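Local coordinates for dihydrodipicolinate synthase (Rhodopseudomonas palustris, PDB 3DZ1), which probably condenses pyruvate with an aldehyde, as dihydrodipicolinate synthases of lysine biosynthesis do, on a TIM-barrel scaffold, at residues Ala14-Pro19 with Leu34-Tyr38; Ala67-Lys72 with Leu97-Ala103. All blocks are in the same frame, centred on the assembly; numbering follows the deposited sequence.

How the interactions relate
Both contacts belong to one TIM barrel of eight parallel strands and lie side by side on its wall, their centres about 14 Å apart. Interaction 1 comes first along the chain and closes before interaction 2 opens: it lays helix 28-40 against strand 11-15 and the loop that follows. Interaction 2 is a helix-to-helix contact in the outer layer, between helices 60-73 and 88-101. Helix 60-73 connects the two, because Phe70, on a flank of that helix turned away from interaction 2, meets Ala16 and Thr35 of interaction 1. Three successive helices are thus joined around the strands, while the side chain of Ile15 lies about 4 Å from that of Met217, predicted to bind pyruvate.

Interaction 1 of 2, residues Ala14-Pro19 with Leu34-Tyr38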
ATOM      1  N   ALA A  14     -21.840   5.138  21.527  1.00 10.00           N
ATOM      2  CA  ALA A  14     -21.032   6.310  21.221  1.00  8.82           C
ATOM      3  C   ALA A  14     -19.536   6.004  21.301  1.00 10.63           C
ATOM      4  O   ALA A  14     -19.081   5.365  22.238  1.00 11.30           O
ATOM      5  CB  ALA A  14     -21.388   7.444  22.180  1.00  7.63           C
ATOM      6  N   ILE A  15     -18.776   6.445  20.304  1.00  8.88           N
ATOM      7  CA  ILE A  15     -17.330   6.243  20.323  1.00  9.07           C
ATOM      8  C   ILE A  15     -16.779   7.492  20.995  1.00  9.50           C
ATOM      9  O   ILE A  15     -16.840   8.591  20.443  1.00  8.74           O
ATOM     10  CB  ILE A  15     -16.738   6.124  18.912  1.00  8.73           C
ATOM     11  CG1 ILE A  15     -17.412   4.970  18.160  1.00  9.52           C
ATOM     12  CG2 ILE A  15     -15.229   5.876  19.012  1.00  9.43           C
ATOM     13  CD1 ILE A  15     -16.955   4.813  16.723  1.00  9.69           C
ATOM     14  N   ALA A  16     -16.245   7.313  22.196  1.00  8.75           N
ATOM     15  CA  ALA A  16     -15.728   8.424  22.977  1.00  8.81           C
ATOM     16  C   ALA A  16     -14.303   8.868  22.707  1.00  8.91           C
ATOM     17  O   ALA A  16     -13.379   8.058  22.648  1.00  9.28           O
ATOM     18  CB  ALA A  16     -15.872   8.105  24.465  1.00 10.12           C
ATOM     19  N   PRO A  17     -14.108  10.178  22.522  1.00 10.62           N
ATOM     20  CA  PRO A  17     -12.754  10.670  22.282  1.00 10.19           C
ATOM     21  C   PRO A  17     -12.134  10.721  23.680  1.00 10.13           C
ATOM     22  O   PRO A  17     -12.854  10.609  24.673  1.00  9.68           O
ATOM     23  CB  PRO A  17     -12.996  12.066  21.720  1.00 10.40           C
ATOM     24  CG  PRO A  17     -14.223  12.502  22.460  1.00 12.17           C
ATOM     25  CD  PRO A  17     -15.095  11.264  22.389  1.00  8.76           C
ATOM     26  N   THR A  18     -10.818  10.853  23.771  1.00  8.54           N
ATOM     27  CA  THR A  18     -10.183  10.958  25.077  1.00 10.52           C
ATOM     28  C   THR A  18     -10.006  12.454  25.308  1.00 10.85           C
ATOM     29  O   THR A  18      -9.271  13.113  24.575  1.00 12.00           O
ATOM     30  CB  THR A  18      -8.813  10.247  25.102  1.00  9.39           C
ATOM     31  OG1 THR A  18      -9.012   8.838  24.950  1.00  8.35           O
ATOM     32  CG2 THR A  18      -8.089  10.508  26.419  1.00  8.65           C
ATOM     33  N   PRO A  19     -10.705  13.015  26.309  1.00 12.24           N
ATOM     34  CA  PRO A  19     -10.626  14.445  26.629  1.00 13.60           C
ATOM     35  C   PRO A  19      -9.262  14.871  27.164  1.00 14.21           C
ATOM     36  O   PRO A  19      -8.761  14.282  28.118  1.00 13.21           O
ATOM     37  CB  PRO A  19     -11.721  14.630  27.685  1.00 13.77           C
ATOM     38  CG  PRO A  19     -12.662  13.499  27.430  1.00 14.31           C
ATOM     39  CD  PRO A  19     -11.722  12.360  27.147  1.00 12.76           C
ATOM     40  N   LEU A  34     -18.917  13.574  29.540  1.00 12.03           N
ATOM     41  CA  LEU A  34     -19.246  12.905  28.283  1.00 12.66           C
ATOM     42  C   LEU A  34     -20.074  11.659  28.562  1.00 10.77           C
ATOM     43  O   LEU A  34     -21.089  11.418  27.913  1.00 12.48           O
ATOM     44  CB  LEU A  34     -17.971  12.492  27.539  1.00 13.78           C
ATOM     45  CG  LEU A  34     -17.314  13.517  26.617  1.00 15.39           C
ATOM     46  CD1 LEU A  34     -16.016  12.948  26.059  1.00 17.29           C
ATOM     47  CD2 LEU A  34     -18.277  13.867  25.489  1.00 15.07           C
ATOM     48  N   THR A  35     -19.631  10.871  29.536  1.00 10.64           N
ATOM     49  CA  THR A  35     -20.322   9.643  29.895  1.00 11.43           C
ATOM     50  C   THR A  35     -21.759   9.901  30.331  1.00 12.30           C
ATOM     51  O   THR A  35     -22.677   9.196  29.904  1.00 10.87           O
ATOM     52  CB  THR A  35     -19.590   8.896  31.027  1.00 11.69           C
ATOM     53  OG1 THR A  35     -18.248   8.605  30.618  1.00 13.36           O
ATOM     54  CG2 THR A  35     -20.308   7.589  31.347  1.00 11.79           C
ATOM     55  N   ASP A  36     -21.953  10.901  31.189  1.00 11.73           N
ATOM     56  CA  ASP A  36     -23.295  11.236  31.672  1.00 12.24           C
ATOM     57  C   ASP A  36     -24.174  11.648  30.504  1.00 11.91           C
ATOM     58  O   ASP A  36     -25.367  11.326  30.455  1.00 12.81           O
ATOM     59  CB  ASP A  36     -23.238  12.384  32.684  1.00 12.60           C
ATOM     60  CG  ASP A  36     -22.517  12.002  33.959  1.00 16.48           C
ATOM     61  OD1 ASP A  36     -22.452  10.792  34.267  1.00 15.94           O
ATOM     62  OD2 ASP A  36     -22.029  12.914  34.660  1.00 15.43           O
ATOM     63  N   PHE A  37     -23.571  12.378  29.573  1.00 11.85           N
ATOM     64  CA  PHE A  37     -24.259  12.848  28.380  1.00 12.15           C
ATOM     65  C   PHE A  37     -24.774  11.668  27.556  1.00 10.40           C
ATOM     66  O   PHE A  37     -25.963  11.592  27.232  1.00 10.96           O
ATOM     67  CB  PHE A  37     -23.308  13.691  27.526  1.00 13.26           C
ATOM     68  CG  PHE A  37     -23.882  14.082  26.196  1.00 16.79           C
ATOM     69  CD1 PHE A  37     -24.933  14.991  26.117  1.00 17.59           C
ATOM     70  CD2 PHE A  37     -23.399  13.512  25.025  1.00 18.07           C
ATOM     71  CE1 PHE A  37     -25.499  15.322  24.889  1.00 18.75           C
ATOM     72  CE2 PHE A  37     -23.958  13.838  23.792  1.00 18.87           C
ATOM     73  CZ  PHE A  37     -25.010  14.743  23.724  1.00 18.55           C
ATOM     74  N   TYR A  38     -23.874  10.751  27.211  1.00 11.11           N
ATOM     75  CA  TYR A  38     -24.258   9.582  26.421  1.00 10.48           C
ATOM     76  C   TYR A  38     -25.424   8.816  27.047  1.00 10.00           C
ATOM     77  O   TYR A  38     -26.335   8.374  26.345  1.00  8.30           O
ATOM     78  CB  TYR A  38     -23.075   8.623  26.257  1.00 12.32           C
ATOM     79  CG  TYR A  38     -21.863   9.208  25.566  1.00 13.58           C
ATOM     80  CD1 TYR A  38     -21.995  10.009  24.429  1.00 13.24           C
ATOM     81  CD2 TYR A  38     -20.576   8.913  26.017  1.00 15.62           C
ATOM     82  CE1 TYR A  38     -20.870  10.496  23.756  1.00 15.78           C
ATOM     83  CE2 TYR A  38     -19.450   9.394  25.356  1.00 15.65           C
ATOM     84  CZ  TYR A  38     -19.601  10.182  24.227  1.00 15.81           C
ATOM     85  OH  TYR A  38     -18.484  10.640  23.567  1.00 16.15           O
TER
HETATM   86  O   HOH W   1     -18.708  10.892  21.043  1.00 13.38           O
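The end of strand 11-15 and the loop after it run past helix 28-40, with the CA atoms of Ala14 and Tyr38 6.9 Å apart and those of Ala16 and Leu34 7.8 Å apart. Tyr38 makes the larger part of the helix side, with Leu34 next. Its ring leaves the helix with CG anti to the carbonyl carbon (chi1 -60°), a setting that carries the phenol out over the strand end. The methyl group of Ala14 sits over one ring face in a CH-pi contact, CB lying 3.6 Å from the ring centroid and 19° off the normal; alanine suits the place because its single methyl fits against the ring. Leu34 O lies above the opposite face, displaced toward the rim. Such strand-to-helix packing belongs to the first beta-alpha-beta unit of the TIM barrel, strand 11-15, helix 28-40 and strand 45-48, and Val46 of the last strand also touches Tyr38. The phenol oxygen reaches the loop, where Tyr38 OH is 3.6 Å from Pro17 CD. A water donates to Ile15 O at 3.0 Å and lies close to Tyr38 OH, at a modelled length too short to trust, so it probably bridges hydroxyl and backbone. Beyond the ring, Leu34 CD1 lies 3.7 Å from Pro19 CG and 4.0 Å from Pro17 CG, rigid rings against one methyl of a branched side chain.

Interaction 2 of 2, residues Ala67-Lys72 with Leu97-Ala103; sequences ATRFIK and LSMDAGA
Ile71 is the centre of the apolar contact, pushing both its branches against the end of helix 88-101. Its CD1 lies 3.7 Å from Ala103 CB and 3.9 Å from Ala101 CB, two small methyls that leave room for the longer branch. The other branch, CG2, stands anti to the backbone N and meets the chain itself, 3.4 Å from Gly102 C. One turn earlier, Leu97 crosses Thr68 at about a right angle, CD2 being 4.0 Å from Thr68 OG1, a hydroxyl that hydrogen-bonds back to Glu64 O of its own helix. These are neighbouring helices of the TIM barrel's outer layer, nearly parallel; the axes of residues 67-72 and 97-101 come within 9.8 Å and cross at -25°; Val81 of strand 78-82 lies beneath Ala67, Ile71 and Ser98. Helix 88-101 ends here in a Schellman motif, whose positive phi at Gly102 suits glycine, since a side chain would jam against the preceding carbonyl and crowd Ile71 CG2. With Ile71 cut back to an alanine, a gap would probably open between the helices, leaving the methyls of Ala101 and Ala103 and the backbone at Gly102 without their partner. The polar link is Lys72 NZ, which donates to Ala101 O at 2.9 Å. A bend at chi2 (-59°) turns the lysine chain toward that carbonyl, and the amine approaches 18° out of the carbonyl plane.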
ATOM      1  N   ALA A  67      -9.680   4.079  30.203  1.00 14.19           N
ATOM      2  CA  ALA A  67     -10.652   3.012  30.025  1.00 14.07           C
ATOM      3  C   ALA A  67     -11.398   2.769  31.330  1.00 15.34           C
ATOM      4  O   ALA A  67     -12.620   2.610  31.331  1.00 14.63           O
ATOM      5  CB  ALA A  67      -9.955   1.741  29.580  1.00 15.64           C
ATOM      6  N   THR A  68     -10.661   2.745  32.439  1.00 14.71           N
ATOM      7  CA  THR A  68     -11.259   2.511  33.754  1.00 14.25           C
ATOM      8  C   THR A  68     -12.217   3.626  34.165  1.00 13.29           C
ATOM      9  O   THR A  68     -13.301   3.360  34.689  1.00 12.75           O
ATOM     10  CB  THR A  68     -10.179   2.365  34.848  1.00 14.84           C
ATOM     11  OG1 THR A  68      -9.321   1.264  34.530  1.00 16.44           O
ATOM     12  CG2 THR A  68     -10.820   2.102  36.197  1.00 17.49           C
ATOM     13  N   ARG A  69     -11.820   4.871  33.927  1.00 13.37           N
ATOM     14  CA  ARG A  69     -12.658   6.014  34.276  1.00 14.14           C
ATOM     15  C   ARG A  69     -14.020   5.883  33.597  1.00 14.13           C
ATOM     16  O   ARG A  69     -15.063   6.069  34.233  1.00 12.22           O
ATOM     17  CB  ARG A  69     -11.991   7.318  33.828  1.00 17.00           C
ATOM     18  CG  ARG A  69     -12.704   8.579  34.301  1.00 23.01           C
ATOM     19  CD  ARG A  69     -12.229   8.987  35.681  1.00 27.11           C
ATOM     20  NE  ARG A  69     -12.954  10.143  36.206  1.00 28.19           N
ATOM     21  CZ  ARG A  69     -12.606  10.799  37.309  1.00 28.66           C
ATOM     22  NH1 ARG A  69     -11.542  10.417  37.999  1.00 27.15           N
ATOM     23  NH2 ARG A  69     -13.329  11.826  37.730  1.00 28.10           N
ATOM     24  N   PHE A  70     -14.004   5.567  32.302  1.00 12.85           N
ATOM     25  CA  PHE A  70     -15.234   5.405  31.527  1.00 12.01           C
ATOM     26  C   PHE A  70     -16.070   4.225  32.012  1.00 12.65           C
ATOM     27  O   PHE A  70     -17.292   4.330  32.144  1.00 11.04           O
ATOM     28  CB  PHE A  70     -14.909   5.200  30.043  1.00 13.85           C
ATOM     29  CG  PHE A  70     -14.699   6.478  29.276  1.00 14.98           C
ATOM     30  CD1 PHE A  70     -15.758   7.349  29.047  1.00 17.02           C
ATOM     31  CD2 PHE A  70     -13.448   6.795  28.755  1.00 16.80           C
ATOM     32  CE1 PHE A  70     -15.575   8.518  28.306  1.00 16.33           C
ATOM     33  CE2 PHE A  70     -13.255   7.960  28.014  1.00 16.83           C
ATOM     34  CZ  PHE A  70     -14.321   8.821  27.789  1.00 16.33           C
ATOM     35  N   ILE A  71     -15.409   3.098  32.257  1.00 12.25           N
ATOM     36  CA  ILE A  71     -16.099   1.902  32.714  1.00 13.36           C
ATOM     37  C   ILE A  71     -16.832   2.145  34.033  1.00 15.07           C
ATOM     38  O   ILE A  71     -18.008   1.798  34.174  1.00 14.45           O
ATOM     39  CB  ILE A  71     -15.116   0.721  32.883  1.00 13.97           C
ATOM     40  CG1 ILE A  71     -14.527   0.340  31.522  1.00 13.87           C
ATOM     41  CG2 ILE A  71     -15.836  -0.485  33.473  1.00 13.39           C
ATOM     42  CD1 ILE A  71     -13.449  -0.722  31.587  1.00 13.82           C
ATOM     43  N   LYS A  72     -16.146   2.757  34.989  1.00 15.21           N
ATOM     44  CA  LYS A  72     -16.740   3.023  36.293  1.00 16.97           C
ATOM     45  C   LYS A  72     -17.873   4.043  36.261  1.00 16.77           C
ATOM     46  O   LYS A  72     -18.799   3.976  37.071  1.00 18.42           O
ATOM     47  CB  LYS A  72     -15.657   3.487  37.270  1.00 18.49           C
ATOM     48  CG  LYS A  72     -14.550   2.465  37.488  1.00 22.88           C
ATOM     49  CD  LYS A  72     -15.108   1.159  38.024  1.00 25.55           C
ATOM     50  CE  LYS A  72     -14.004   0.157  38.305  1.00 27.93           C
ATOM     51  NZ  LYS A  72     -14.560  -1.114  38.843  1.00 27.48           N
ATOM     52  N   LEU A  97      -7.536  -6.364  32.010  1.00 16.17           N
ATOM     53  CA  LEU A  97      -7.672  -5.239  32.927  1.00 16.86           C
ATOM     54  C   LEU A  97      -9.042  -4.598  32.759  1.00 16.48           C
ATOM     55  O   LEU A  97      -9.734  -4.292  33.742  1.00 15.35           O
ATOM     56  CB  LEU A  97      -6.585  -4.200  32.644  1.00 18.15           C
ATOM     57  CG  LEU A  97      -6.593  -2.939  33.513  1.00 21.19           C
ATOM     58  CD1 LEU A  97      -5.177  -2.427  33.661  1.00 23.87           C
ATOM     59  CD2 LEU A  97      -7.500  -1.878  32.906  1.00 23.09           C
ATOM     60  N   SER A  98      -9.426  -4.397  31.504  1.00 13.98           N
ATOM     61  CA  SER A  98     -10.708  -3.787  31.182  1.00 14.02           C
ATOM     62  C   SER A  98     -11.864  -4.647  31.670  1.00 12.96           C
ATOM     63  O   SER A  98     -12.829  -4.135  32.235  1.00 13.96           O
ATOM     64  CB  SER A  98     -10.821  -3.570  29.674  1.00 12.74           C
ATOM     65  OG  SER A  98      -9.793  -2.713  29.213  1.00 13.02           O
HETATM   66  N   MSE A  99     -11.769  -5.955  31.454  1.00 13.08           N
HETATM   67  CA  MSE A  99     -12.823  -6.853  31.894  1.00 15.51           C
HETATM   68  C   MSE A  99     -12.920  -6.886  33.421  1.00 15.86           C
HETATM   69  O   MSE A  99     -14.024  -6.860  33.974  1.00 14.44           O
HETATM   70  CB  MSE A  99     -12.595  -8.263  31.339  1.00 16.52           C
HETATM   71  CG  MSE A  99     -12.675  -8.358  29.814  1.00 18.84           C
HETATM   72 SE   MSE A  99     -14.302  -7.608  29.032  1.00 23.89          SE
HETATM   73  CE  MSE A  99     -15.587  -8.897  29.694  1.00 21.39           C
ATOM     74  N   ASP A 100     -11.781  -6.937  34.108  1.00 16.35           N
ATOM     75  CA  ASP A 100     -11.802  -6.950  35.570  1.00 18.18           C
ATOM     76  C   ASP A 100     -12.403  -5.652  36.100  1.00 17.12           C
ATOM     77  O   ASP A 100     -13.028  -5.633  37.163  1.00 17.45           O
ATOM     78  CB  ASP A 100     -10.393  -7.120  36.148  1.00 20.18           C
ATOM     79  CG  ASP A 100      -9.823  -8.505  35.905  1.00 24.52           C
ATOM     80  OD1 ASP A 100     -10.609  -9.475  35.860  1.00 26.92           O
ATOM     81  OD2 ASP A 100      -8.586  -8.625  35.775  1.00 27.08           O
ATOM     82  N   ALA A 101     -12.209  -4.570  35.353  1.00 15.52           N
ATOM     83  CA  ALA A 101     -12.721  -3.259  35.737  1.00 15.55           C
ATOM     84  C   ALA A 101     -14.234  -3.153  35.565  1.00 14.99           C
ATOM     85  O   ALA A 101     -14.886  -2.359  36.251  1.00 13.27           O
ATOM     86  CB  ALA A 101     -12.030  -2.174  34.924  1.00 15.48           C
ATOM     87  N   GLY A 102     -14.787  -3.943  34.644  1.00 13.43           N
ATOM     88  CA  GLY A 102     -16.223  -3.918  34.417  1.00 12.19           C
ATOM     89  C   GLY A 102     -16.649  -3.721  32.973  1.00 11.38           C
ATOM     90  O   GLY A 102     -17.830  -3.485  32.693  1.00 10.50           O
ATOM     91  N   ALA A 103     -15.702  -3.819  32.047  1.00 10.22           N
ATOM     92  CA  ALA A 103     -16.024  -3.645  30.633  1.00  9.07           C
ATOM     93  C   ALA A 103     -16.979  -4.734  30.155  1.00 10.44           C
ATOM     94  O   ALA A 103     -16.996  -5.843  30.698  1.00  9.51           O
ATOM     95  CB  ALA A 103     -14.744  -3.668  29.796  1.00 10.75           C
TER